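Local atomic coordinates of hypothetical protein Rv2991 (Mycobacterium tuberculosis, PDB entry 1RFE), a protein that is of unknown function but probably binds the deazaflavin coenzyme F420 and may act as an oxidoreductase of the FMN-binding split-barrel family. Residues D47-L52 and G133-A138; F18-R23 and Y43-G48; S71-D76 and G85-G90; I8-A13 and H146-L151. One frame throughout, in Å; residues are numbered along the deposited sequence.

Contact 1 (D47-L52 and G133-A138)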
# COMPACT_ATOMS: atom_id res chain seq x y z
N ASP A 47 -5.36 -6.21 10.38
CA ASP A 47 -5.61 -5.38 11.57
C ASP A 47 -5.37 -3.90 11.31
O ASP A 47 -4.73 -3.20 12.11
CB ASP A 47 -4.73 -5.84 12.77
CG ASP A 47 -5.03 -7.25 13.22
OD1 ASP A 47 -6.24 -7.63 13.20
OD2 ASP A 47 -4.13 -8.07 13.59
N GLY A 48 -5.86 -3.44 10.17
CA GLY A 48 -5.75 -2.06 9.76
C GLY A 48 -4.47 -1.65 9.04
O GLY A 48 -4.36 -0.50 8.61
N GLU A 49 -3.49 -2.54 8.94
CA GLU A 49 -2.16 -2.14 8.48
C GLU A 49 -1.82 -2.80 7.17
O GLU A 49 -2.18 -3.95 6.95
CB GLU A 49 -1.07 -2.56 9.48
CG GLU A 49 -1.10 -1.83 10.83
CD GLU A 49 0.11 -2.21 11.69
OE1 GLU A 49 0.28 -3.44 11.97
OE2 GLU A 49 0.88 -1.29 12.06
N ILE A 50 -1.10 -2.06 6.32
CA ILE A 50 -0.61 -2.56 5.06
C ILE A 50 0.64 -3.41 5.28
O ILE A 50 1.55 -3.01 6.01
CB ILE A 50 -0.26 -1.37 4.05
CG1 ILE A 50 -1.55 -0.65 3.66
CG2 ILE A 50 0.51 -1.89 2.79
CD1 ILE A 50 -1.38 0.70 3.03
N TRP A 51 0.61 -4.60 4.65
CA TRP A 51 1.73 -5.52 4.58
C TRP A 51 2.01 -5.89 3.15
O TRP A 51 1.09 -6.07 2.35
CB TRP A 51 1.43 -6.84 5.29
CG TRP A 51 1.32 -6.82 6.79
CD1 TRP A 51 0.41 -6.18 7.51
CD2 TRP A 51 2.18 -7.48 7.73
NE1 TRP A 51 0.61 -6.37 8.84
CE2 TRP A 51 1.66 -7.23 9.01
CE3 TRP A 51 3.30 -8.32 7.62
CZ2 TRP A 51 2.23 -7.75 10.18
CZ3 TRP A 51 3.86 -8.86 8.78
CH2 TRP A 51 3.34 -8.56 10.04
N LEU A 52 3.30 -6.11 2.88
CA LEU A 52 3.78 -6.52 1.61
C LEU A 52 4.45 -7.87 1.75
O LEU A 52 4.77 -8.30 2.87
CB LEU A 52 4.76 -5.49 1.03
CG LEU A 52 4.26 -4.04 1.05
CD1 LEU A 52 5.34 -3.09 0.64
CD2 LEU A 52 2.98 -3.78 0.22
N GLY A 133 7.37 -11.05 5.12
CA GLY A 133 6.33 -10.06 5.24
C GLY A 133 6.96 -8.70 5.51
O GLY A 133 8.01 -8.63 6.16
N VAL A 134 6.34 -7.62 5.00
CA VAL A 134 6.80 -6.28 5.25
C VAL A 134 5.64 -5.48 5.80
O VAL A 134 4.70 -5.13 5.08
CB VAL A 134 7.37 -5.61 3.96
CG1 VAL A 134 7.70 -4.12 4.22
CG2 VAL A 134 8.63 -6.33 3.50
N ARG A 135 5.67 -5.23 7.09
CA ARG A 135 4.65 -4.46 7.72
C ARG A 135 4.97 -2.97 7.64
O ARG A 135 5.99 -2.55 8.11
CB ARG A 135 4.52 -4.93 9.17
CG ARG A 135 3.56 -4.19 10.09
CD ARG A 135 3.72 -4.75 11.54
NE ARG A 135 3.30 -3.90 12.64
CZ ARG A 135 4.11 -3.22 13.50
NH1 ARG A 135 5.46 -3.25 13.47
NH2 ARG A 135 3.53 -2.51 14.45
N ILE A 136 4.06 -2.20 7.06
CA ILE A 136 4.19 -0.75 6.95
C ILE A 136 3.54 -0.07 8.16
O ILE A 136 2.32 -0.18 8.43
CB ILE A 136 3.62 -0.27 5.63
CG1 ILE A 136 4.45 -0.98 4.53
CG2 ILE A 136 3.67 1.29 5.54
CD1 ILE A 136 4.11 -0.65 3.13
N VAL A 137 4.38 0.63 8.90
CA VAL A 137 3.90 1.40 10.04
C VAL A 137 4.03 2.88 9.75
O VAL A 137 5.13 3.39 9.58
CB VAL A 137 4.69 1.09 11.28
CG1 VAL A 137 4.06 1.87 12.47
CG2 VAL A 137 4.69 -0.38 11.53
N ALA A 138 2.90 3.58 9.67
CA ALA A 138 2.91 4.95 9.28
C ALA A 138 3.20 5.83 10.53
O ALA A 138 2.68 5.57 11.61
CB ALA A 138 1.59 5.30 8.69
O HOH W 1 0.14 0.43 7.13
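The carbonyl oxygen of Leu-52 accepts the N-H of Val-134, N to O 2.7 Å, and also takes a CA-H...O contact from Gly-133. In return Leu-52 N donates to Val-134 O, completing an antiparallel hydrogen-bonded pair; the latter oxygen meets Trp-51 CA at 3.0 Å. Ile-136 N gives a nearly straight bond to Ile-50 O (165° at the hydrogen). Here the strands separate and a water bridges them, accepting from Ile-50 N and donating to Ile-136 O at 2.6 Å. Strands 49-55 and 131-138, far apart in sequence, thus pair as antiparallel neighbours in the curled sheet. On one face Arg-135 lies over the indole of Trp-51, its CB 3.6 Å from the centroid of the six-membered ring in a CH-pi contact. With CG anti to the backbone N (chi1 175°), the extended chain crosses the ring and delivers NE to OE1 of Glu-49, a 3.1 Å salt bridge on the syn side of the carboxylate. On the other face CD1 of Ile-136 touches Leu-52 CD1 (3.7 Å) and Ile-50 CG2, beside Phe-72. Since NH1 of Arg-135 pairs with Glu-93 of strand 84-95, two carboxylates share the guanidinium, which would be expected to stabilise its positive charge and fix its orientation.

Contact 2 (F18-R23 and Y43-G48)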
# COMPACT_ATOMS: atom_id res chain seq x y z
N PHE A 18 -10.52 3.22 1.89
CA PHE A 18 -9.75 3.44 0.67
C PHE A 18 -8.58 2.41 0.58
O PHE A 18 -8.33 1.85 -0.48
CB PHE A 18 -9.24 4.90 0.60
CG PHE A 18 -8.54 5.24 -0.68
CD1 PHE A 18 -9.26 5.32 -1.87
CD2 PHE A 18 -7.15 5.50 -0.69
CE1 PHE A 18 -8.62 5.65 -3.08
CE2 PHE A 18 -6.51 5.81 -1.87
CZ PHE A 18 -7.24 5.89 -3.08
N VAL A 19 -7.91 2.15 1.69
CA VAL A 19 -6.83 1.14 1.74
C VAL A 19 -7.40 -0.27 1.43
O VAL A 19 -6.77 -1.04 0.73
CB VAL A 19 -6.13 1.15 3.10
CG1 VAL A 19 -5.33 -0.13 3.32
CG2 VAL A 19 -5.17 2.37 3.26
N ASN A 20 -8.57 -0.61 1.99
CA ASN A 20 -9.23 -1.87 1.70
C ASN A 20 -9.74 -1.97 0.29
O ASN A 20 -9.69 -3.05 -0.31
CB ASN A 20 -10.38 -2.14 2.69
CG ASN A 20 -9.89 -2.65 4.01
OD1 ASN A 20 -10.25 -2.12 5.09
ND2 ASN A 20 -9.09 -3.69 3.95
N SER A 21 -10.20 -0.86 -0.28
CA SER A 21 -10.73 -0.85 -1.63
C SER A 21 -9.72 -0.81 -2.76
O SER A 21 -9.97 -1.40 -3.81
CB SER A 21 -11.66 0.34 -1.82
OG SER A 21 -12.66 0.14 -0.87
N SER A 22 -8.60 -0.14 -2.55
CA SER A 22 -7.55 -0.05 -3.58
C SER A 22 -6.84 -1.39 -3.80
O SER A 22 -6.89 -2.31 -2.95
CB SER A 22 -6.57 1.05 -3.20
OG SER A 22 -7.24 2.29 -3.00
N ARG A 23 -6.19 -1.49 -4.96
CA ARG A 23 -5.46 -2.68 -5.39
C ARG A 23 -3.94 -2.52 -5.45
O ARG A 23 -3.16 -3.48 -5.17
CB ARG A 23 -5.94 -3.07 -6.79
CG ARG A 23 -7.32 -3.72 -6.70
CD ARG A 23 -7.96 -4.12 -8.01
NE ARG A 23 -7.22 -5.14 -8.73
CZ ARG A 23 -7.43 -6.44 -8.64
NH1 ARG A 23 -8.41 -6.99 -7.89
NH2 ARG A 23 -6.70 -7.22 -9.39
N TYR A 43 -0.97 -5.66 -2.26
CA TYR A 43 -0.73 -5.73 -0.83
C TYR A 43 -1.77 -6.45 -0.06
O TYR A 43 -2.92 -6.71 -0.55
CB TYR A 43 -0.48 -4.32 -0.26
CG TYR A 43 -1.61 -3.36 -0.44
CD1 TYR A 43 -2.58 -3.19 0.56
CD2 TYR A 43 -1.72 -2.60 -1.60
CE1 TYR A 43 -3.64 -2.27 0.38
CE2 TYR A 43 -2.77 -1.67 -1.76
CZ TYR A 43 -3.72 -1.52 -0.78
OH TYR A 43 -4.75 -0.61 -0.98
N ALA A 44 -1.35 -6.79 1.15
CA ALA A 44 -2.23 -7.32 2.18
C ALA A 44 -2.65 -6.24 3.15
O ALA A 44 -1.96 -5.20 3.31
CB ALA A 44 -1.58 -8.49 2.92
N VAL A 45 -3.79 -6.48 3.80
CA VAL A 45 -4.28 -5.62 4.89
C VAL A 45 -4.62 -6.48 6.10
O VAL A 45 -5.49 -7.37 6.03
CB VAL A 45 -5.54 -4.79 4.49
CG1 VAL A 45 -5.85 -3.78 5.56
CG2 VAL A 45 -5.34 -4.03 3.12
N ILE A 46 -3.96 -6.23 7.22
CA ILE A 46 -4.13 -7.03 8.43
C ILE A 46 -4.23 -6.12 9.67
O ILE A 46 -3.32 -5.36 9.94
CB ILE A 46 -2.95 -7.96 8.60
CG1 ILE A 46 -2.81 -8.88 7.37
CG2 ILE A 46 -3.07 -8.75 9.92
CD1 ILE A 46 -1.51 -9.51 7.27
N ASP A 47 -5.36 -6.21 10.38
CA ASP A 47 -5.61 -5.38 11.57
C ASP A 47 -5.37 -3.90 11.31
O ASP A 47 -4.73 -3.20 12.11
CB ASP A 47 -4.73 -5.84 12.77
CG ASP A 47 -5.03 -7.25 13.22
OD1 ASP A 47 -6.24 -7.63 13.20
OD2 ASP A 47 -4.13 -8.07 13.59
N GLY A 48 -5.86 -3.44 10.17
CA GLY A 48 -5.75 -2.06 9.76
C GLY A 48 -4.47 -1.65 9.04
O GLY A 48 -4.36 -0.50 8.61
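Between residues 18-23 and 43-48 one hydrogen bond crosses: Tyr-43 OH donates to Val-19 O at 2.7 Å, lying in the carbonyl plane on a lone pair. Tyr-43 has its CG between the backbone N and the carbonyl carbon (chi1 60°), which carries the ring toward the end of the helix, where the same hydroxyl also packs 3.3 Å from Ser-22 CB. Where the helix ends, Phe-18 O is held twice by Ser-22, the first residue past it, whose N (2.9 Å) and OG (2.8 Å) reach it from opposite faces of the carbonyl plane. OG sits over the Phe-18 ring, too. In the split-barrel fold expected of this family, the contact seats the first helix against the antiparallel sheet, with Leu-74 and Ile-50 lining the apolar side. The apolar contacts centre on CG1 of Val-19, which touches Val-45 CG2 at 3.9 Å and Tyr-43 CE1 at 4.0 Å. Val-45 points toward the helix, its other branch meeting the side chain of Asn-20. Charged contacts come from helix 98-112: Arg-111 forms a cation-pi interaction with the Tyr-43 ring, and its guanidinium hydrogen-bonds to the carbonyl oxygens of both Ser-22 and Tyr-43.

Contact 3 (S71-D76 and G85-G90)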
# COMPACT_ATOMS: atom_id res chain seq x y z
N SER A 71 8.11 4.90 2.22
CA SER A 71 6.91 5.66 1.87
C SER A 71 6.01 4.81 1.01
O SER A 71 6.48 3.95 0.23
CB SER A 71 7.27 6.92 1.09
OG SER A 71 8.14 7.71 1.86
N PHE A 72 4.70 5.03 1.14
CA PHE A 72 3.75 4.24 0.35
C PHE A 72 2.61 5.14 -0.04
O PHE A 72 2.07 5.83 0.82
CB PHE A 72 3.29 3.02 1.15
CG PHE A 72 2.57 1.97 0.34
CD1 PHE A 72 3.27 1.06 -0.41
CD2 PHE A 72 1.18 1.89 0.36
CE1 PHE A 72 2.59 0.10 -1.14
CE2 PHE A 72 0.51 0.94 -0.34
CZ PHE A 72 1.22 0.03 -1.10
N LEU A 73 2.24 5.12 -1.32
CA LEU A 73 1.24 6.03 -1.87
C LEU A 73 0.13 5.27 -2.63
O LEU A 73 0.41 4.45 -3.49
CB LEU A 73 1.90 7.07 -2.80
CG LEU A 73 0.99 8.21 -3.37
CD1 LEU A 73 1.75 9.50 -3.69
CD2 LEU A 73 0.29 7.81 -4.67
N LEU A 74 -1.11 5.59 -2.28
CA LEU A 74 -2.30 5.12 -2.97
C LEU A 74 -3.03 6.31 -3.55
O LEU A 74 -3.22 7.31 -2.88
CB LEU A 74 -3.24 4.42 -1.98
CG LEU A 74 -2.80 3.08 -1.39
CD1 LEU A 74 -3.62 2.70 -0.19
CD2 LEU A 74 -2.86 2.01 -2.50
N GLU A 75 -3.53 6.17 -4.77
CA GLU A 75 -4.19 7.25 -5.44
C GLU A 75 -5.16 6.73 -6.47
O GLU A 75 -4.89 5.70 -7.13
CB GLU A 75 -3.11 8.18 -6.08
CG GLU A 75 -3.21 8.58 -7.54
CD GLU A 75 -3.01 7.46 -8.55
OE1 GLU A 75 -2.05 6.67 -8.42
OE2 GLU A 75 -3.83 7.41 -9.49
N ASP A 76 -6.30 7.41 -6.61
CA ASP A 76 -7.09 7.19 -7.79
C ASP A 76 -7.86 8.44 -8.22
O ASP A 76 -7.60 9.52 -7.73
CB ASP A 76 -7.98 5.97 -7.59
CG ASP A 76 -9.18 6.23 -6.72
OD1 ASP A 76 -9.30 7.30 -6.09
OD2 ASP A 76 -10.06 5.36 -6.57
N GLY A 85 -6.56 10.20 -2.56
CA GLY A 85 -5.40 9.45 -2.21
C GLY A 85 -4.96 9.57 -0.77
O GLY A 85 -5.50 10.35 0.01
N VAL A 86 -3.95 8.78 -0.45
CA VAL A 86 -3.37 8.78 0.86
C VAL A 86 -1.88 8.40 0.71
O VAL A 86 -1.51 7.50 -0.04
CB VAL A 86 -4.12 7.87 1.83
CG1 VAL A 86 -4.08 6.41 1.37
CG2 VAL A 86 -3.59 8.00 3.18
N SER A 87 -1.06 9.13 1.43
CA SER A 87 0.39 9.04 1.33
C SER A 87 0.92 8.81 2.74
O SER A 87 0.63 9.62 3.65
CB SER A 87 0.93 10.36 0.75
OG SER A 87 2.32 10.26 0.52
N PHE A 88 1.67 7.73 2.92
CA PHE A 88 2.20 7.29 4.21
C PHE A 88 3.72 7.40 4.17
O PHE A 88 4.36 7.05 3.18
CB PHE A 88 1.89 5.80 4.45
CG PHE A 88 0.41 5.47 4.48
CD1 PHE A 88 -0.39 5.95 5.48
CD2 PHE A 88 -0.17 4.71 3.47
CE1 PHE A 88 -1.73 5.63 5.51
CE2 PHE A 88 -1.54 4.39 3.50
CZ PHE A 88 -2.29 4.83 4.51
N GLU A 89 4.29 7.93 5.25
CA GLU A 89 5.70 7.86 5.45
C GLU A 89 5.86 7.17 6.81
O GLU A 89 5.07 7.39 7.71
CB GLU A 89 6.34 9.26 5.42
CG GLU A 89 6.21 9.91 4.05
CD GLU A 89 6.76 11.30 3.94
OE1 GLU A 89 7.28 11.79 4.98
OE2 GLU A 89 6.72 11.89 2.79
N GLY A 90 6.84 6.30 6.91
CA GLY A 90 7.06 5.58 8.16
C GLY A 90 8.24 4.68 8.15
O GLY A 90 9.29 5.00 7.57
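The rings of Phe-72 and Phe-88 face the same side of the sheet but do not stack: CD2 of Phe-88 comes up to the edge of the Phe-72 ring, near its plane, 4.4 Å from Phe-72 CD2. Their first torsions spread them apart, CG of Phe-72 being anti to its backbone N (chi1 -167°) and CG of Phe-88 anti to its carbonyl carbon (chi1 -60°). Ile-50 of strand 49-55 touches both rings. The Phe-88 side chain also passes close to the backbone of its partner, CD2 lying 3.6 Å from Phe-72 O, an oblique approach to the ring. That oxygen accepts Phe-88 N at 2.9 Å, and Phe-72 N returns a bond to Phe-88 O. A second hydrogen-bonded pair joins Leu-74 and Val-86. Its bond from Leu-74 N to Val-86 O is almost straight, with 175° at the hydrogen. On the same face as the rings the two side chains lie side by side, CB of Leu-74 4.0 Å from CG1 of Val-86, and Phe-18 of helix 12-21 covers them. The reverse face carries Ser-71, Leu-73, Ser-87 and Glu-89, more polar and partly exposed; there Ser-71 OG packs on Glu-89 CG at 3.7 Å. Toward the hairpin end Gly-85, lacking a side chain, brings its CA within 4.1 Å of Glu-75 CA. Consecutive strands 69-76 and 84-95 pair as an antiparallel beta hairpin, its strands amphipathic, consistent with a place in the barrel wall of the split-barrel fold expected of this family.

Contact 4 (I8-A13 and H146-L151)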
# COMPACT_ATOMS: atom_id res chain seq x y z
N ILE A 8 -9.96 18.97 2.32
CA ILE A 8 -9.93 17.78 1.47
C ILE A 8 -9.39 16.53 2.19
O ILE A 8 -9.37 15.46 1.59
CB ILE A 8 -9.13 18.03 0.18
CG1 ILE A 8 -7.68 18.42 0.52
CG2 ILE A 8 -9.82 19.09 -0.67
CD1 ILE A 8 -6.75 18.49 -0.66
N VAL A 9 -8.96 16.67 3.43
CA VAL A 9 -8.58 15.55 4.28
C VAL A 9 -9.66 14.48 4.38
O VAL A 9 -10.86 14.77 4.39
CB VAL A 9 -8.18 16.02 5.73
CG1 VAL A 9 -9.41 16.49 6.53
CG2 VAL A 9 -7.42 14.93 6.49
N MSE A 10 -9.24 13.23 4.34
CA MSE A 10 -10.14 12.12 4.61
C MSE A 10 -10.10 11.75 6.08
O MSE A 10 -9.08 11.87 6.72
CB MSE A 10 -9.74 10.91 3.76
CG MSE A 10 -10.07 11.07 2.30
SE MSE A 10 -10.22 9.34 1.40
CE MSE A 10 -8.49 9.03 1.39
N SER A 11 -11.25 11.33 6.61
CA SER A 11 -11.34 10.76 7.96
C SER A 11 -10.60 9.43 8.10
O SER A 11 -10.34 8.71 7.13
CB SER A 11 -12.80 10.51 8.34
OG SER A 11 -13.36 9.44 7.55
N GLU A 12 -10.27 9.12 9.33
CA GLU A 12 -9.67 7.83 9.65
C GLU A 12 -10.44 6.70 8.98
O GLU A 12 -9.84 5.79 8.39
CB GLU A 12 -9.64 7.64 11.15
CG GLU A 12 -8.78 6.49 11.61
CD GLU A 12 -8.59 6.49 13.11
OE1 GLU A 12 -9.52 6.00 13.80
OE2 GLU A 12 -7.52 7.01 13.57
N ALA A 13 -11.76 6.77 9.04
CA ALA A 13 -12.57 5.70 8.52
C ALA A 13 -12.58 5.68 7.00
O ALA A 13 -12.63 4.64 6.41
CB ALA A 13 -14.02 5.77 9.07
N HIS A 146 -10.76 15.14 -3.52
CA HIS A 146 -11.16 16.38 -4.16
C HIS A 146 -12.67 16.49 -4.32
O HIS A 146 -13.17 17.57 -4.57
CB HIS A 146 -10.43 16.57 -5.48
CG HIS A 146 -9.01 17.03 -5.31
ND1 HIS A 146 -8.28 17.57 -6.34
CD2 HIS A 146 -8.18 17.00 -4.24
CE1 HIS A 146 -7.08 17.90 -5.89
NE2 HIS A 146 -7.00 17.56 -4.62
N ARG A 147 -13.40 15.37 -4.17
CA ARG A 147 -14.87 15.44 -4.08
C ARG A 147 -15.39 16.35 -2.96
O ARG A 147 -16.52 16.86 -3.01
CB ARG A 147 -15.48 14.06 -3.89
CG ARG A 147 -15.95 13.42 -5.17
CD ARG A 147 -15.11 12.28 -5.62
NE ARG A 147 -15.41 11.10 -4.83
CZ ARG A 147 -15.10 9.86 -5.17
NH1 ARG A 147 -14.43 9.59 -6.29
NH2 ARG A 147 -15.47 8.87 -4.33
N LYS A 148 -14.59 16.55 -1.93
CA LYS A 148 -15.04 17.39 -0.81
C LYS A 148 -15.01 18.90 -1.09
O LYS A 148 -15.42 19.70 -0.27
CB LYS A 148 -14.24 17.02 0.43
CG LYS A 148 -14.44 15.53 0.87
CD LYS A 148 -13.34 15.15 1.86
CE LYS A 148 -13.63 13.83 2.58
NZ LYS A 148 -13.08 13.96 3.95
N LEU A 149 -14.53 19.28 -2.27
CA LEU A 149 -14.58 20.67 -2.75
C LEU A 149 -15.92 21.09 -3.33
O LEU A 149 -16.21 22.29 -3.39
CB LEU A 149 -13.53 20.87 -3.85
CG LEU A 149 -12.11 21.30 -3.49
CD1 LEU A 149 -11.85 21.33 -1.99
CD2 LEU A 149 -11.07 20.48 -4.23
N GLY A 150 -16.70 20.13 -3.80
CA GLY A 150 -17.97 20.44 -4.40
C GLY A 150 -17.82 21.11 -5.75
O GLY A 150 -18.75 21.79 -6.22
N LEU A 151 -16.67 20.92 -6.40
CA LEU A 151 -16.49 21.34 -7.77
C LEU A 151 -17.52 20.69 -8.69
O LEU A 151 -18.08 19.64 -8.39
CB LEU A 151 -15.09 21.02 -8.27
CG LEU A 151 -13.99 22.09 -8.17
CD1 LEU A 151 -14.33 23.33 -7.32
CD2 LEU A 151 -12.69 21.44 -7.71
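His-146 opens the 3-10 turn with its imidazole beside Ile-8, the two side chains running alongside and pointing the same way. CD1 of the isoleucine stands 4.1 Å from both NE2 and CD2 of the histidine, a van der Waals contact oblique to the ring. Tyr-80 fixes that ring in turn, accepting a hydrogen bond from ND1 at its carbonyl oxygen and packing edge-to-face against the imidazole. Two residues on, Lys-148 points toward the other segment and spans it lengthwise. Its CD passes 4.0 Å from Ile-8 O and 3.6 Å from Val-9 O before the chain bends at its last torsion (chi4 -147°). The amino group then reaches Val-9 O; the modelled separation from NZ, 2.4 Å, is too short to be trusted in detail, although the hydrogen bond itself is plausible. Glu-14 supplies NZ with a salt bridge as well, so the lysine joins the turn to both the N-terminal loop and the first turn of the helix. Leu-149, whose N bonds back to His-146 O at 3.2 Å, completes the apolar side with its CD1 against Ile-8 CG2. That pair is modelled closer than usual van der Waals contact, and its exact spacing is doubtful. Ile-8 meanwhile hydrogen-bonds through its backbone to Asp-145, at the end of strand 140-145. What results is a 3-10 turn after the last strand packed on the lead-in to helix 12-21, whose N-cap is Ser-11, with OG bonded to Glu-14 N.

Overall arrangement
From the N terminus, contact 4 opens first, at residues 8-13, and closes last, at 146-151, so its loop encloses the other three and brings the lead-in to the first helix against the turn after the last strand. Helix 12-21 leads directly into contact 2, which closes a short loop on strand 36-46. Contact 1 begins where contact 2 finishes, sharing Asp-47 and Gly-48, and closes the long loop to strand 131-138; contact 3, a local hairpin, is nested inside it. Contacts 1, 2 and 3 meet in one apolar core of the sheet, where Ile-50, Val-19, Leu-74, Phe-72 and Phe-88 touch. Contact 4 lies peripherally, its centre about 24 Å from that of contact 1, reaching contacts 2 and 3 through Met-10.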